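PDB 5Z69: DNA replication and repair protein RecF from Caldanaerobacter subterraneus subsp. tengcongensis, which probably takes part in recombinational DNA repair, DNA replication and the SOS response as an ABC-type ATPase that binds ATP and single-stranded DNA. Local coordinates for residues Ile200-Val203 and Arg204-Leu208. Numbering follows the deposited sequence. Where two conformers were deposited one is given.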
loop_
_atom_site.group_PDB
_atom_site.type_symbol
_atom_site.label_atom_id
_atom_site.label_comp_id
_atom_site.label_asym_id
_atom_site.label_seq_id
_atom_site.Cartn_x
_atom_site.Cartn_y
_atom_site.Cartn_z
ATOM N N ILE A 200 5.581 16.782 -6.268
ATOM C CA ILE A 200 5.333 16.484 -4.865
ATOM C C ILE A 200 5.812 15.070 -4.507
ATOM O O ILE A 200 6.465 14.864 -3.479
ATOM C CB ILE A 200 3.833 16.669 -4.562
ATOM C CG1 ILE A 200 3.530 18.166 -4.347
ATOM C CG2 ILE A 200 3.387 15.850 -3.351
ATOM C CD1 ILE A 200 2.076 18.526 -4.618
ATOM N N ILE A 201 5.490 14.100 -5.359
ATOM C CA ILE A 201 5.958 12.734 -5.138
ATOM C C ILE A 201 7.479 12.707 -5.078
ATOM O O ILE A 201 8.066 12.096 -4.183
ATOM C CB ILE A 201 5.448 11.784 -6.244
ATOM C CG1 ILE A 201 3.976 11.468 -5.996
ATOM C CG2 ILE A 201 6.290 10.498 -6.300
ATOM C CD1 ILE A 201 3.232 11.002 -7.229
ATOM N N LYS A 202 8.118 13.412 -6.007
ATOM C CA LYS A 202 9.577 13.433 -6.056
ATOM C C LYS A 202 10.176 13.948 -4.747
ATOM O O LYS A 202 11.109 13.352 -4.200
ATOM C CB LYS A 202 10.070 14.292 -7.224
ATOM C CG LYS A 202 11.585 14.255 -7.372
ATOM C CD LYS A 202 12.178 15.596 -7.763
ATOM C CE LYS A 202 12.184 16.564 -6.579
ATOM N NZ LYS A 202 12.840 17.877 -6.882
ATOM N N VAL A 203 9.636 15.045 -4.232
ATOM C CA VAL A 203 10.177 15.601 -3.007
ATOM C C VAL A 203 9.835 14.744 -1.792
ATOM O O VAL A 203 10.667 14.573 -0.887
ATOM C CB VAL A 203 9.677 17.035 -2.777
ATOM C CG1 VAL A 203 10.107 17.531 -1.388
ATOM C CG2 VAL A 203 10.191 17.944 -3.884
ATOM N N ARG A 204 8.620 14.207 -1.759
ATOM C CA ARG A 204 8.246 13.314 -0.666
ATOM C C ARG A 204 9.194 12.124 -0.600
ATOM O O ARG A 204 9.582 11.694 0.493
ATOM C CB ARG A 204 6.812 12.817 -0.812
ATOM C CG ARG A 204 5.753 13.830 -0.402
ATOM C CD ARG A 204 4.360 13.222 -0.513
ATOM N NE ARG A 204 3.357 14.177 -0.078
ATOM C CZ ARG A 204 2.052 13.957 -0.086
ATOM N NH1 ARG A 204 1.567 12.796 -0.521
ATOM N NH2 ARG A 204 1.229 14.908 0.336
ATOM N N ASN A 205 9.567 11.604 -1.771
ATOM C CA ASN A 205 10.519 10.491 -1.840
ATOM C C ASN A 205 11.881 10.887 -1.298
ATOM O O ASN A 205 12.490 10.150 -0.515
ATOM C CB ASN A 205 10.680 9.989 -3.271
ATOM C CG ASN A 205 11.442 8.663 -3.339
ATOM O OD1 ASN A 205 10.948 7.628 -2.903
ATOM N ND2 ASN A 205 12.651 8.706 -3.870
ATOM N N ASN A 206 12.371 12.048 -1.722
ATOM C CA ASN A 206 13.638 12.562 -1.201
ATOM C C ASN A 206 13.638 12.615 0.328
ATOM O O ASN A 206 14.617 12.245 0.970
ATOM C CB ASN A 206 13.944 13.958 -1.754
ATOM C CG ASN A 206 14.053 13.992 -3.273
ATOM O OD1 ASN A 206 13.758 15.012 -3.899
ATOM N ND2 ASN A 206 14.474 12.881 -3.872
ATOM N N TYR A 207 12.527 13.076 0.904
ATOM C CA TYR A 207 12.457 13.232 2.354
ATOM C C TYR A 207 12.358 11.853 3.030
ATOM O O TYR A 207 12.994 11.608 4.058
ATOM C CB TYR A 207 11.255 14.116 2.779
ATOM C CG TYR A 207 11.227 14.370 4.267
ATOM C CD1 TYR A 207 11.811 15.523 4.809
ATOM C CD2 TYR A 207 10.630 13.468 5.140
ATOM C CE1 TYR A 207 11.800 15.752 6.176
ATOM C CE2 TYR A 207 10.617 13.687 6.502
ATOM C CZ TYR A 207 11.201 14.847 7.016
ATOM O OH TYR A 207 11.217 15.075 8.379
ATOM N N LEU A 208 11.541 10.976 2.464
ATOM C CA LEU A 208 11.360 9.650 3.032
ATOM C C LEU A 208 12.682 8.843 2.989
ATOM O O LEU A 208 12.972 8.096 3.935
ATOM C CB LEU A 208 10.222 8.926 2.318
ATOM C CG LEU A 208 8.837 9.467 2.676
ATOM C CD1 LEU A 208 7.840 8.846 1.777
ATOM C CD2 LEU A 208 8.431 9.225 4.126
#
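I200 and R204 sit one turn apart on the long α-helix 186-222 of RecF, their side chains lying alongside each other and pointing the same way. The evidence for regular α-helix is four successive i to i+4 bonds: R204 N to I200 O at 2.8 Å, then N205 to I201, N206 to K202 and Y207 to V203, with N-H...O angles of 153° to 166°. Against this backbone, R204 runs fully extended from CG to NE. Its CG is anti to the carbonyl carbon and beside the backbone N (chi1 -78°), which brings the start of the chain back over the preceding turn, where CG meets I200 O at 3.3 Å. Further out, the methyl CG2 of I200 covers one face of the guanidinium, offset toward its rim and 3.7 Å from NE. This buried charged group is gripped at all three nitrogens: NH2 forms a salt bridge to D145, NH1 is shared by E274 and the carbonyl of P271, and NE bonds to the hydroxyl of Y155. The helix is thereby tied to helices 137-151 and 153-177, and to the loop preceding strand 275-280. A leucine in place of R204 would probably leave the carboxylates of D145 and E274 without their positive partner and the P271 carbonyl without this donor. On a more exposed side of the helix, K202 bends at chi2 and chi3 and folds across N206; this contact is tentative, because N206 has a second deposited position, and in the conformer given the lysine CE lies 3.5 Å from OD1 of N206.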